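Local coordinates for protein arginyl-trna synthetase (Thermus thermophilus, PDB 1IQ0) that probably catalyses the ATP-dependent attachment of L-arginine to its cognate tRNA, releasing AMP and diphosphate, as a monomeric class I aminoacyl-tRNA synthetase, at residues Val107-Val112 with Val143-Tyr148; Glu174-Phe179 with Asn217-Ala222; Asp235-Glu240 with Pro330-Ser335; Leu319-Tyr324 with Glu340-Lys345. One frame throughout, in Å; residues are numbered along the deposited sequence.

Interaction 1 (Val107-Val112 with Val143-Tyr148); sequences VEHTSV and VLVLNY
The carbonyl oxygen Val107 O is held twice: Leu146 N donates to it at 2.8 Å with an angle of 168° at the hydrogen, and Val145 CA makes a CA-H...O contact with it. Together with the bond from Val107 N to Leu144 O (2.8 Å), this sets a parallel register that pairs Val107 with Val145 and Glu108 with Leu146. Further on the ladder frays. The bond from His109 N to Leu146 O is weak, and a side chain takes over: Ser111 OG, turned beside its own backbone N (chi1 -58°), accepts Tyr148 N at 2.9 Å. A water donates to Tyr148 O and, weakly, to Val112 O. Val145 CG1 meets the imidazole obliquely, 3.5 Å from His109 NE2. Thr110 OG1, lying in the ring plane, is hydrogen-bonded to His109 ND1 at 2.8 Å and also bonds to the hydroxyl of Tyr234; together these probably limit the ring's rotation. Glu108 CG runs alongside Leu146 CD2 at 3.9 Å, and the carboxylate beyond it forms a salt bridge with Lys312. This is the first beta-alpha-beta unit of the Rossmann-type catalytic domain, and Val112 opens the predicted 'HIGH' region, which in class I synthetases helps bind ATP. Helix 120-138 packs on His109 and Val145, helix 301-312 on Glu108 and Leu146, and strands 348-354 and 236-239 flank the pair.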
loop_
_atom_site.group_PDB
_atom_site.type_symbol
_atom_site.label_atom_id
_atom_site.label_comp_id
_atom_site.label_asym_id
_atom_site.label_seq_id
_atom_site.Cartn_x
_atom_site.Cartn_y
_atom_site.Cartn_z
ATOM N N VAL A 107 -0.411 9.209 4.376
ATOM C CA VAL A 107 -1.170 8.308 3.527
ATOM C C VAL A 107 -2.647 8.330 3.892
ATOM O O VAL A 107 -3.011 8.078 5.039
ATOM C CB VAL A 107 -0.660 6.853 3.661
ATOM C CG1 VAL A 107 -1.457 5.931 2.743
ATOM C CG2 VAL A 107 0.826 6.795 3.322
ATOM N N GLU A 108 -3.498 8.651 2.923
ATOM C CA GLU A 108 -4.934 8.637 3.176
ATOM C C GLU A 108 -5.559 7.476 2.418
ATOM O O GLU A 108 -5.370 7.332 1.211
ATOM C CB GLU A 108 -5.621 9.935 2.723
ATOM C CG GLU A 108 -7.156 9.831 2.874
ATOM C CD GLU A 108 -7.920 11.017 2.292
ATOM O OE1 GLU A 108 -8.977 10.785 1.675
ATOM O OE2 GLU A 108 -7.483 12.174 2.458
ATOM N N HIS A 109 -6.291 6.639 3.133
ATOM C CA HIS A 109 -6.961 5.517 2.501
ATOM C C HIS A 109 -8.217 5.162 3.284
ATOM O O HIS A 109 -8.436 5.699 4.375
ATOM C CB HIS A 109 -6.002 4.323 2.347
ATOM C CG HIS A 109 -5.576 3.686 3.633
ATOM N ND1 HIS A 109 -6.449 2.994 4.445
ATOM C CD2 HIS A 109 -4.346 3.532 4.185
ATOM C CE1 HIS A 109 -5.776 2.435 5.435
ATOM N NE2 HIS A 109 -4.500 2.744 5.301
ATOM N N THR A 110 -9.032 4.279 2.711
ATOM C CA THR A 110 -10.308 3.855 3.284
ATOM C C THR A 110 -11.253 5.033 3.021
ATOM O O THR A 110 -11.771 5.165 1.913
ATOM C CB THR A 110 -10.192 3.548 4.798
ATOM O OG1 THR A 110 -9.125 2.616 5.014
ATOM C CG2 THR A 110 -11.495 2.915 5.319
ATOM N N SER A 111 -11.461 5.900 4.010
ATOM C CA SER A 111 -12.307 7.079 3.819
ATOM C C SER A 111 -13.607 6.802 3.079
ATOM O O SER A 111 -13.879 7.423 2.057
ATOM C CB SER A 111 -11.538 8.147 3.035
ATOM O OG SER A 111 -10.348 8.516 3.701
ATOM N N VAL A 112 -14.417 5.889 3.588
ATOM C CA VAL A 112 -15.672 5.568 2.920
ATOM C C VAL A 112 -16.819 6.334 3.557
ATOM O O VAL A 112 -16.716 6.776 4.703
ATOM C CB VAL A 112 -15.991 4.057 3.020
ATOM C CG1 VAL A 112 -14.852 3.242 2.410
ATOM C CG2 VAL A 112 -16.192 3.664 4.472
ATOM N N VAL A 143 5.801 7.800 8.647
ATOM C CA VAL A 143 4.469 7.657 8.072
ATOM C C VAL A 143 3.287 7.844 9.011
ATOM O O VAL A 143 3.315 7.414 10.162
ATOM C CB VAL A 143 4.340 6.254 7.409
ATOM C CG1 VAL A 143 2.947 6.054 6.824
ATOM C CG2 VAL A 143 5.407 6.100 6.335
ATOM N N LEU A 144 2.244 8.484 8.494
ATOM C CA LEU A 144 1.014 8.698 9.245
ATOM C C LEU A 144 -0.141 8.336 8.324
ATOM O O LEU A 144 -0.159 8.724 7.153
ATOM C CB LEU A 144 0.886 10.155 9.693
ATOM C CG LEU A 144 1.822 10.621 10.810
ATOM C CD1 LEU A 144 1.535 12.095 11.108
ATOM C CD2 LEU A 144 1.622 9.772 12.069
ATOM N N VAL A 145 -1.093 7.574 8.849
ATOM C CA VAL A 145 -2.252 7.145 8.076
ATOM C C VAL A 145 -3.495 7.928 8.507
ATOM O O VAL A 145 -3.865 7.951 9.682
ATOM C CB VAL A 145 -2.489 5.625 8.260
ATOM C CG1 VAL A 145 -3.822 5.209 7.640
ATOM C CG2 VAL A 145 -1.350 4.851 7.608
ATOM N N LEU A 146 -4.135 8.570 7.541
ATOM C CA LEU A 146 -5.323 9.362 7.818
ATOM C C LEU A 146 -6.554 8.747 7.170
ATOM O O LEU A 146 -6.489 8.267 6.041
ATOM C CB LEU A 146 -5.122 10.789 7.293
ATOM C CG LEU A 146 -6.252 11.820 7.437
ATOM C CD1 LEU A 146 -5.665 13.212 7.301
ATOM C CD2 LEU A 146 -7.336 11.590 6.375
ATOM N N ASN A 147 -7.668 8.757 7.899
ATOM C CA ASN A 147 -8.934 8.243 7.387
ATOM C C ASN A 147 -9.921 9.423 7.415
ATOM O O ASN A 147 -10.250 9.936 8.484
ATOM C CB ASN A 147 -9.430 7.089 8.266
ATOM C CG ASN A 147 -10.663 6.394 7.695
ATOM O OD1 ASN A 147 -11.092 5.352 8.201
ATOM N ND2 ASN A 147 -11.236 6.966 6.644
ATOM N N TYR A 148 -10.359 9.863 6.236
ATOM C CA TYR A 148 -11.277 10.998 6.108
ATOM C C TYR A 148 -12.723 10.558 6.280
ATOM O O TYR A 148 -13.186 9.666 5.579
ATOM C CB TYR A 148 -11.099 11.665 4.738
ATOM C CG TYR A 148 -12.201 12.639 4.365
ATOM C CD1 TYR A 148 -12.389 13.821 5.086
ATOM C CD2 TYR A 148 -13.069 12.364 3.306
ATOM C CE1 TYR A 148 -13.418 14.709 4.763
ATOM C CE2 TYR A 148 -14.100 13.243 2.971
ATOM C CZ TYR A 148 -14.268 14.416 3.707
ATOM O OH TYR A 148 -15.267 15.297 3.373
HETATM O O HOH W 1 -15.627 9.350 4.291
#

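Interaction 2 (Glu174-Phe179 with Asn217-Ala222); sequences EKYDHF and NRILLA
Arg218 lays its guanidinium over one face of the Tyr176 ring, offset toward the rim at CE2, the two planes 26° apart, with Arg218 NH2 3.1 Å from Tyr176 CE2; the bend at chi3 (66°) folds the chain back over the ring. One residue on, Ile219 CG1 reaches the edge of the same ring, 3.7 Å from Tyr176 CE1, while Ile219 CG2 rests on Asp177 CB. The N-terminal turn of helix 176-189, with Lys175 at its N-cap position, is thus set against the side of helix 213-229 in the helical part of the catalytic domain. Replacing Tyr176 with an alanine would probably leave the guanidinium without the ring it lies over and open a gap beside Ile219. A turn later, Ala222 CB packs 4.0 Å from Tyr176 CB and 3.3 Å from Asp177 OD1. Ala222 O accepts Lys175 NZ at 2.9 Å, the ammonium approaching from above the carbonyl plane. The same Lys175 NZ forms a salt bridge to the syn lone pair of Asp177 OD1 (2.9 Å) and another to Asp406.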
loop_
_atom_site.group_PDB
_atom_site.type_symbol
_atom_site.label_atom_id
_atom_site.label_comp_id
_atom_site.label_asym_id
_atom_site.label_seq_id
_atom_site.Cartn_x
_atom_site.Cartn_y
_atom_site.Cartn_z
ATOM N N GLU A 174 -27.509 -7.212 15.534
ATOM C CA GLU A 174 -27.029 -7.055 14.165
ATOM C C GLU A 174 -25.894 -6.016 14.110
ATOM O O GLU A 174 -25.968 -4.982 14.774
ATOM C CB GLU A 174 -28.200 -6.620 13.277
ATOM C CG GLU A 174 -27.834 -6.157 11.882
ATOM C CD GLU A 174 -29.065 -5.858 11.039
ATOM O OE1 GLU A 174 -30.045 -5.321 11.589
ATOM O OE2 GLU A 174 -29.052 -6.146 9.826
ATOM N N LYS A 175 -24.842 -6.300 13.344
ATOM C CA LYS A 175 -23.725 -5.358 13.226
ATOM C C LYS A 175 -24.365 -4.038 12.793
ATOM O O LYS A 175 -25.035 -3.969 11.763
ATOM C CB LYS A 175 -22.718 -5.855 12.190
ATOM C CG LYS A 175 -21.413 -5.072 12.180
ATOM C CD LYS A 175 -20.268 -5.907 11.622
ATOM C CE LYS A 175 -19.005 -5.069 11.428
ATOM N NZ LYS A 175 -19.122 -4.145 10.249
ATOM N N TYR A 176 -24.164 -2.997 13.584
ATOM C CA TYR A 176 -24.809 -1.721 13.323
ATOM C C TYR A 176 -24.773 -1.147 11.913
ATOM O O TYR A 176 -25.800 -0.659 11.434
ATOM C CB TYR A 176 -24.327 -0.670 14.324
ATOM C CG TYR A 176 -25.271 0.510 14.432
ATOM C CD1 TYR A 176 -25.085 1.653 13.655
ATOM C CD2 TYR A 176 -26.381 0.466 15.285
ATOM C CE1 TYR A 176 -25.974 2.721 13.722
ATOM C CE2 TYR A 176 -27.275 1.527 15.359
ATOM C CZ TYR A 176 -27.067 2.651 14.575
ATOM O OH TYR A 176 -27.949 3.701 14.638
ATOM N N ASP A 177 -23.630 -1.204 11.232
ATOM C CA ASP A 177 -23.588 -0.635 9.897
ATOM C C ASP A 177 -24.361 -1.458 8.880
ATOM O O ASP A 177 -24.721 -0.948 7.814
ATOM C CB ASP A 177 -22.138 -0.359 9.447
ATOM C CG ASP A 177 -21.251 -1.590 9.464
ATOM O OD1 ASP A 177 -21.514 -2.530 10.246
ATOM O OD2 ASP A 177 -20.262 -1.589 8.699
ATOM N N HIS A 178 -24.630 -2.722 9.204
ATOM C CA HIS A 178 -25.422 -3.570 8.314
ATOM C C HIS A 178 -26.888 -3.169 8.492
ATOM O O HIS A 178 -27.665 -3.160 7.542
ATOM C CB HIS A 178 -25.246 -5.056 8.649
ATOM C CG HIS A 178 -24.031 -5.666 8.025
ATOM N ND1 HIS A 178 -22.765 -5.511 8.550
ATOM C CD2 HIS A 178 -23.883 -6.395 6.894
ATOM C CE1 HIS A 178 -21.891 -6.117 7.768
ATOM N NE2 HIS A 178 -22.543 -6.660 6.755
ATOM N N PHE A 179 -27.243 -2.843 9.728
ATOM C CA PHE A 179 -28.586 -2.388 10.074
ATOM C C PHE A 179 -28.842 -1.076 9.312
ATOM O O PHE A 179 -29.898 -0.894 8.700
ATOM C CB PHE A 179 -28.654 -2.163 11.591
ATOM C CG PHE A 179 -29.846 -1.376 12.047
ATOM C CD1 PHE A 179 -31.139 -1.841 11.824
ATOM C CD2 PHE A 179 -29.674 -0.180 12.737
ATOM C CE1 PHE A 179 -32.241 -1.129 12.283
ATOM C CE2 PHE A 179 -30.770 0.543 13.202
ATOM C CZ PHE A 179 -32.061 0.066 12.974
ATOM N N ASN A 217 -21.292 8.578 14.013
ATOM C CA ASN A 217 -20.232 7.869 14.716
ATOM C C ASN A 217 -20.605 6.416 15.011
ATOM O O ASN A 217 -19.739 5.543 14.977
ATOM C CB ASN A 217 -19.891 8.591 16.019
ATOM C CG ASN A 217 -18.582 8.117 16.621
ATOM O OD1 ASN A 217 -18.523 7.734 17.788
ATOM N ND2 ASN A 217 -17.523 8.148 15.827
ATOM N N ARG A 218 -21.884 6.154 15.291
ATOM C CA ARG A 218 -22.330 4.788 15.582
ATOM C C ARG A 218 -22.064 3.882 14.394
ATOM O O ARG A 218 -21.635 2.741 14.555
ATOM C CB ARG A 218 -23.828 4.734 15.905
ATOM C CG ARG A 218 -24.224 5.401 17.206
ATOM C CD ARG A 218 -25.688 5.119 17.543
ATOM N NE ARG A 218 -25.932 3.700 17.818
ATOM C CZ ARG A 218 -27.100 3.203 18.219
ATOM N NH1 ARG A 218 -28.144 4.005 18.394
ATOM N NH2 ARG A 218 -27.224 1.903 18.456
ATOM N N ILE A 219 -22.331 4.394 13.198
ATOM C CA ILE A 219 -22.109 3.625 11.988
ATOM C C ILE A 219 -20.610 3.439 11.772
ATOM O O ILE A 219 -20.161 2.333 11.468
ATOM C CB ILE A 219 -22.735 4.330 10.765
ATOM C CG1 ILE A 219 -24.244 4.499 10.991
ATOM C CG2 ILE A 219 -22.464 3.528 9.497
ATOM C CD1 ILE A 219 -24.984 5.120 9.810
ATOM N N LEU A 220 -19.837 4.513 11.954
ATOM C CA LEU A 220 -18.387 4.459 11.774
ATOM C C LEU A 220 -17.711 3.436 12.699
ATOM O O LEU A 220 -16.802 2.727 12.280
ATOM C CB LEU A 220 -17.753 5.843 11.995
ATOM C CG LEU A 220 -16.212 5.845 12.019
ATOM C CD1 LEU A 220 -15.667 5.338 10.687
ATOM C CD2 LEU A 220 -15.695 7.243 12.315
ATOM N N LEU A 221 -18.149 3.357 13.950
ATOM C CA LEU A 221 -17.560 2.399 14.877
ATOM C C LEU A 221 -17.704 0.963 14.363
ATOM O O LEU A 221 -16.773 0.167 14.478
ATOM C CB LEU A 221 -18.188 2.544 16.265
ATOM C CG LEU A 221 -17.687 3.779 17.039
ATOM C CD1 LEU A 221 -18.464 3.939 18.355
ATOM C CD2 LEU A 221 -16.198 3.623 17.330
ATOM N N ALA A 222 -18.860 0.645 13.778
ATOM C CA ALA A 222 -19.102 -0.693 13.236
ATOM C C ALA A 222 -18.283 -0.920 11.962
ATOM O O ALA A 222 -17.811 -2.027 11.708
ATOM C CB ALA A 222 -20.602 -0.891 12.948
#

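Interaction 3 (Asp235-Glu240 with Pro330-Ser335); sequences DLLVWE and PGLRTS
Strands 236-239 and 333-335 run parallel, their axes 4.6 Å apart at an angle of 16°, joined by alternating bonds from Arg333 N to Asp235 O, Leu237 N to Arg333 O and Ser335 N to Leu237 O. The side chains then extend this ladder. Ser335 OG, placed between its own backbone N and carbonyl carbon (chi1 57°), accepts Trp239 N at 2.9 Å in an almost straight bond of 172°, and it is also bonded to Asp242 in the helix that begins after Trp239. Thr334 OG1 lies 2.8 Å from Trp239 NE1, but this bond is bent and weak; the threonine hydroxyl donates to Ser335 O at 2.9 Å. On the face of Leu237, Leu237 CD1 meets Leu332 CD1 at 3.8 Å, the two side chains crossing at about a right angle. Leu236 and Arg333 run side by side, and the guanidinium makes a cation-pi contact with Tyr342. Helix 213-229 packs on Trp239 and Leu332. The chemistry implies that the Ser335 hydroxyl takes the place of a main-chain acceptor for Trp239 N where strand gives way to helix, while Thr334 OG1 stands beside the indole N-H in a weak bond that may limit the ring's freedom to turn.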
loop_
_atom_site.group_PDB
_atom_site.type_symbol
_atom_site.label_atom_id
_atom_site.label_comp_id
_atom_site.label_asym_id
_atom_site.label_seq_id
_atom_site.Cartn_x
_atom_site.Cartn_y
_atom_site.Cartn_z
ATOM N N ASP A 235 -3.790 6.338 12.156
ATOM C CA ASP A 235 -3.274 7.265 13.153
ATOM C C ASP A 235 -4.262 8.409 13.389
ATOM O O ASP A 235 -4.509 8.811 14.527
ATOM C CB ASP A 235 -1.942 7.860 12.700
ATOM C CG ASP A 235 -0.860 6.818 12.558
ATOM O OD1 ASP A 235 -0.494 6.495 11.408
ATOM O OD2 ASP A 235 -0.383 6.319 13.602
ATOM N N LEU A 236 -4.832 8.925 12.305
ATOM C CA LEU A 236 -5.742 10.056 12.407
ATOM C C LEU A 236 -7.081 9.885 11.708
ATOM O O LEU A 236 -7.204 9.193 10.701
ATOM C CB LEU A 236 -5.079 11.301 11.820
ATOM C CG LEU A 236 -3.697 11.720 12.317
ATOM C CD1 LEU A 236 -3.018 12.574 11.250
ATOM C CD2 LEU A 236 -3.829 12.475 13.636
ATOM N N LEU A 237 -8.076 10.558 12.258
ATOM C CA LEU A 237 -9.413 10.588 11.697
ATOM C C LEU A 237 -9.664 12.076 11.514
ATOM O O LEU A 237 -9.368 12.858 12.403
ATOM C CB LEU A 237 -10.431 10.034 12.693
ATOM C CG LEU A 237 -11.117 8.688 12.447
ATOM C CD1 LEU A 237 -10.128 7.616 12.066
ATOM C CD2 LEU A 237 -11.882 8.312 13.709
ATOM N N VAL A 238 -10.161 12.472 10.351
ATOM C CA VAL A 238 -10.495 13.864 10.119
ATOM C C VAL A 238 -11.933 13.905 9.625
ATOM O O VAL A 238 -12.269 13.297 8.607
ATOM C CB VAL A 238 -9.571 14.534 9.076
ATOM C CG1 VAL A 238 -10.127 15.894 8.710
ATOM C CG2 VAL A 238 -8.170 14.710 9.659
ATOM N N TRP A 239 -12.775 14.621 10.363
ATOM C CA TRP A 239 -14.190 14.751 10.039
ATOM C C TRP A 239 -14.499 16.012 9.229
ATOM O O TRP A 239 -13.999 17.101 9.522
ATOM C CB TRP A 239 -15.026 14.749 11.338
ATOM C CG TRP A 239 -14.889 13.477 12.158
ATOM C CD1 TRP A 239 -13.741 12.969 12.697
ATOM C CD2 TRP A 239 -15.929 12.541 12.488
ATOM N NE1 TRP A 239 -13.997 11.782 13.335
ATOM C CE2 TRP A 239 -15.329 11.492 13.222
ATOM C CE3 TRP A 239 -17.306 12.486 12.231
ATOM C CZ2 TRP A 239 -16.060 10.393 13.705
ATOM C CZ3 TRP A 239 -18.037 11.393 12.712
ATOM C CH2 TRP A 239 -17.409 10.362 13.439
ATOM N N GLU A 240 -15.338 15.858 8.208
ATOM C CA GLU A 240 -15.736 16.980 7.374
ATOM C C GLU A 240 -16.290 18.136 8.222
ATOM O O GLU A 240 -15.959 19.301 7.980
ATOM C CB GLU A 240 -16.786 16.520 6.354
ATOM C CG GLU A 240 -17.321 17.629 5.445
ATOM C CD GLU A 240 -16.230 18.296 4.620
ATOM O OE1 GLU A 240 -15.282 17.607 4.194
ATOM O OE2 GLU A 240 -16.327 19.510 4.381
ATOM N N PRO A 330 -5.933 1.908 20.235
ATOM C CA PRO A 330 -5.624 2.699 21.429
ATOM C C PRO A 330 -5.028 4.073 21.124
ATOM O O PRO A 330 -5.349 5.055 21.791
ATOM C CB PRO A 330 -4.642 1.807 22.187
ATOM C CG PRO A 330 -5.066 0.412 21.773
ATOM C CD PRO A 330 -5.276 0.589 20.294
ATOM N N GLY A 331 -4.167 4.143 20.112
ATOM C CA GLY A 331 -3.530 5.408 19.784
ATOM C C GLY A 331 -4.174 6.261 18.707
ATOM O O GLY A 331 -3.609 7.276 18.312
ATOM N N LEU A 332 -5.350 5.874 18.229
ATOM C CA LEU A 332 -6.015 6.645 17.183
ATOM C C LEU A 332 -6.507 8.009 17.685
ATOM O O LEU A 332 -7.108 8.106 18.753
ATOM C CB LEU A 332 -7.181 5.834 16.611
ATOM C CG LEU A 332 -8.023 6.453 15.491
ATOM C CD1 LEU A 332 -7.133 6.870 14.325
ATOM C CD2 LEU A 332 -9.068 5.432 15.035
ATOM N N ARG A 333 -6.235 9.061 16.913
ATOM C CA ARG A 333 -6.664 10.413 17.273
ATOM C C ARG A 333 -7.632 10.956 16.217
ATOM O O ARG A 333 -7.481 10.699 15.019
ATOM C CB ARG A 333 -5.459 11.356 17.411
ATOM C CG ARG A 333 -4.642 11.199 18.703
ATOM C CD ARG A 333 -3.383 12.091 18.691
ATOM N NE ARG A 333 -3.639 13.524 18.879
ATOM C CZ ARG A 333 -3.228 14.491 18.047
ATOM N NH1 ARG A 333 -2.542 14.205 16.940
ATOM N NH2 ARG A 333 -3.474 15.767 18.336
ATOM N N THR A 334 -8.621 11.719 16.664
ATOM C CA THR A 334 -9.621 12.271 15.761
ATOM C C THR A 334 -9.704 13.786 15.846
ATOM O O THR A 334 -9.401 14.377 16.881
ATOM C CB THR A 334 -11.033 11.721 16.104
ATOM O OG1 THR A 334 -12.003 12.261 15.194
ATOM C CG2 THR A 334 -11.434 12.129 17.525
ATOM N N SER A 335 -10.102 14.418 14.747
ATOM C CA SER A 335 -10.305 15.859 14.775
ATOM C C SER A 335 -11.562 15.988 15.637
ATOM O O SER A 335 -12.368 15.053 15.709
ATOM C CB SER A 335 -10.587 16.400 13.373
ATOM O OG SER A 335 -11.707 15.750 12.798
HETATM O O HOH W 2 -2.281 9.517 16.228
#

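Interaction 4 (Leu319-Tyr324 with Glu340-Lys345); sequences LRFRPY and EAYTPK
This is an antiparallel strand pair at one margin of the mixed sheet of the catalytic domain, with 340-341 as its outermost strand and 320-323 beside it. Phe321 and Glu340 form the hydrogen-bonded pair: Glu340 N gives to Phe321 O at 2.8 Å, on a lone pair in the carbonyl plane, while Phe321 N meets Glu340 O at 2.9 Å from above that carbonyl's plane. Tyr342 N adds a bond to Leu319 O at 3.0 Å. The aromatic rings make a T-shaped contact, the edge of Tyr342 toward the face of Phe321, with centroids 5.8 Å apart and planes at 88°. The Phe321 ring also touches Leu236 and Val238. A serine in place of Phe321 would probably leave the Tyr342 edge without its aromatic face and open a gap over those two residues. Across Ala341, the Arg320 chain runs extended as far as NE and brings a guanidinium face over Ala341 CB. Arg320 NH1 bonds to Gly339 O and also donates to a water, 3.0 Å away in the guanidinium plane, which accepts Ala341 N as well.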
loop_
_atom_site.group_PDB
_atom_site.type_symbol
_atom_site.label_atom_id
_atom_site.label_comp_id
_atom_site.label_asym_id
_atom_site.label_seq_id
_atom_site.Cartn_x
_atom_site.Cartn_y
_atom_site.Cartn_z
ATOM N N LEU A 319 -7.488 22.655 12.327
ATOM C CA LEU A 319 -7.953 21.379 12.866
ATOM C C LEU A 319 -7.352 21.091 14.248
ATOM O O LEU A 319 -6.163 21.338 14.489
ATOM C CB LEU A 319 -7.595 20.258 11.878
ATOM C CG LEU A 319 -8.675 19.556 11.034
ATOM C CD1 LEU A 319 -9.934 20.390 10.925
ATOM C CD2 LEU A 319 -8.107 19.236 9.649
ATOM N N ARG A 320 -8.187 20.574 15.149
ATOM C CA ARG A 320 -7.789 20.229 16.513
ATOM C C ARG A 320 -8.064 18.752 16.747
ATOM O O ARG A 320 -9.063 18.218 16.256
ATOM C CB ARG A 320 -8.573 21.063 17.527
ATOM C CG ARG A 320 -8.201 22.525 17.521
ATOM C CD ARG A 320 -9.074 23.347 18.458
ATOM N NE ARG A 320 -8.631 24.735 18.483
ATOM C CZ ARG A 320 -7.509 25.151 19.065
ATOM N NH1 ARG A 320 -6.716 24.283 19.685
ATOM N NH2 ARG A 320 -7.165 26.432 19.007
ATOM N N PHE A 321 -7.197 18.103 17.519
ATOM C CA PHE A 321 -7.316 16.675 17.777
ATOM C C PHE A 321 -7.346 16.237 19.243
ATOM O O PHE A 321 -6.872 16.944 20.130
ATOM C CB PHE A 321 -6.172 15.939 17.076
ATOM C CG PHE A 321 -6.207 16.055 15.589
ATOM C CD1 PHE A 321 -5.819 17.229 14.965
ATOM C CD2 PHE A 321 -6.691 15.007 14.812
ATOM C CE1 PHE A 321 -5.919 17.364 13.589
ATOM C CE2 PHE A 321 -6.796 15.133 13.433
ATOM C CZ PHE A 321 -6.412 16.308 12.819
ATOM N N ARG A 322 -7.894 15.043 19.466
ATOM C CA ARG A 322 -8.000 14.438 20.790
ATOM C C ARG A 322 -8.099 12.925 20.581
ATOM O O ARG A 322 -8.228 12.461 19.447
ATOM C CB ARG A 322 -9.253 14.951 21.518
ATOM C CG ARG A 322 -10.554 14.548 20.847
ATOM C CD ARG A 322 -11.777 15.228 21.471
ATOM N NE ARG A 322 -12.017 14.802 22.845
ATOM C CZ ARG A 322 -11.682 15.508 23.919
ATOM N NH1 ARG A 322 -11.091 16.689 23.783
ATOM N NH2 ARG A 322 -11.933 15.031 25.132
ATOM N N PRO A 323 -8.030 12.136 21.667
ATOM C CA PRO A 323 -8.123 10.679 21.523
ATOM C C PRO A 323 -9.500 10.254 21.016
ATOM O O PRO A 323 -10.515 10.817 21.417
ATOM C CB PRO A 323 -7.856 10.167 22.943
ATOM C CG PRO A 323 -6.979 11.238 23.538
ATOM C CD PRO A 323 -7.660 12.503 23.046
ATOM N N TYR A 324 -9.530 9.265 20.131
ATOM C CA TYR A 324 -10.792 8.775 19.598
ATOM C C TYR A 324 -11.193 7.529 20.366
ATOM O O TYR A 324 -10.477 6.526 20.349
ATOM C CB TYR A 324 -10.663 8.432 18.115
ATOM C CG TYR A 324 -11.942 7.891 17.509
ATOM C CD1 TYR A 324 -13.093 8.680 17.443
ATOM C CD2 TYR A 324 -12.003 6.589 17.002
ATOM C CE1 TYR A 324 -14.270 8.189 16.886
ATOM C CE2 TYR A 324 -13.171 6.087 16.447
ATOM C CZ TYR A 324 -14.303 6.893 16.390
ATOM O OH TYR A 324 -15.462 6.403 15.829
ATOM N N GLU A 340 -6.001 19.568 20.754
ATOM C CA GLU A 340 -4.754 20.249 20.437
ATOM C C GLU A 340 -4.661 20.531 18.944
ATOM O O GLU A 340 -4.863 19.634 18.122
ATOM C CB GLU A 340 -3.572 19.384 20.882
ATOM C CG GLU A 340 -2.214 19.935 20.503
ATOM C CD GLU A 340 -1.083 19.065 21.011
ATOM O OE1 GLU A 340 -1.060 17.861 20.674
ATOM O OE2 GLU A 340 -0.217 19.584 21.750
ATOM N N ALA A 341 -4.369 21.782 18.602
ATOM C CA ALA A 341 -4.242 22.206 17.215
ATOM C C ALA A 341 -3.075 21.455 16.581
ATOM O O ALA A 341 -1.991 21.381 17.157
ATOM C CB ALA A 341 -4.005 23.713 17.151
ATOM N N TYR A 342 -3.286 20.919 15.384
ATOM C CA TYR A 342 -2.237 20.144 14.735
ATOM C C TYR A 342 -2.347 20.017 13.223
ATOM O O TYR A 342 -3.437 19.896 12.671
ATOM C CB TYR A 342 -2.216 18.738 15.343
ATOM C CG TYR A 342 -1.345 17.736 14.614
ATOM C CD1 TYR A 342 0.003 17.595 14.930
ATOM C CD2 TYR A 342 -1.876 16.918 13.613
ATOM C CE1 TYR A 342 0.808 16.662 14.271
ATOM C CE2 TYR A 342 -1.081 15.981 12.944
ATOM C CZ TYR A 342 0.260 15.858 13.281
ATOM O OH TYR A 342 1.052 14.928 12.640
ATOM N N THR A 343 -1.186 20.037 12.578
ATOM C CA THR A 343 -1.041 19.861 11.140
ATOM C C THR A 343 0.110 18.869 10.990
ATOM O O THR A 343 1.137 19.008 11.657
ATOM C CB THR A 343 -0.620 21.148 10.433
ATOM O OG1 THR A 343 -1.663 22.123 10.526
ATOM C CG2 THR A 343 -0.339 20.863 8.997
ATOM N N PRO A 344 -0.035 17.868 10.105
ATOM C CA PRO A 344 1.019 16.866 9.897
ATOM C C PRO A 344 2.268 17.441 9.233
ATOM O O PRO A 344 3.350 16.857 9.325
ATOM C CB PRO A 344 0.351 15.824 8.993
ATOM C CG PRO A 344 -1.117 16.111 9.090
ATOM C CD PRO A 344 -1.192 17.595 9.237
ATOM N N LYS A 345 2.120 18.578 8.558
ATOM C CA LYS A 345 3.247 19.195 7.852
ATOM C C LYS A 345 3.874 18.158 6.916
ATOM O O LYS A 345 5.094 18.010 6.860
ATOM C CB LYS A 345 4.309 19.688 8.844
ATOM C CG LYS A 345 3.853 20.786 9.793
ATOM C CD LYS A 345 5.024 21.269 10.645
ATOM C CE LYS A 345 4.627 22.392 11.591
ATOM N NZ LYS A 345 3.659 21.947 12.629
HETATM O O HOH W 3 -3.860 23.930 20.686
#

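Interactions 1, 3 and 4 are consecutive stations across one mixed sheet, in the strand order 340-341, 320-323, 333-335, 236-239, 141-149, 104-108. Centres of interactions 3 and 4 lie about 8 Å apart, those of 1 and 3 about 10 Å. Interaction 3 is coupled to interaction 1 by probable hydrogen bonds from Val145 N to Asp235 OD1 (2.8 Å) and between Tyr148 OH and Glu240 OE1 (2.5 Å), and to interaction 4 by Thr334 N to Arg322 O (2.9 Å). Interaction 2 joins helices beside this sheet: Leu220 packs on Trp239, and Asn217 ND2 probably bonds to Tyr324 OH (2.7 Å). Interaction 1 holds the start of the predicted 'HIGH' region; the centres of interactions 1 and 2 are about 20 Å apart, yet Asp177 and His178 touch Glu117 of that region.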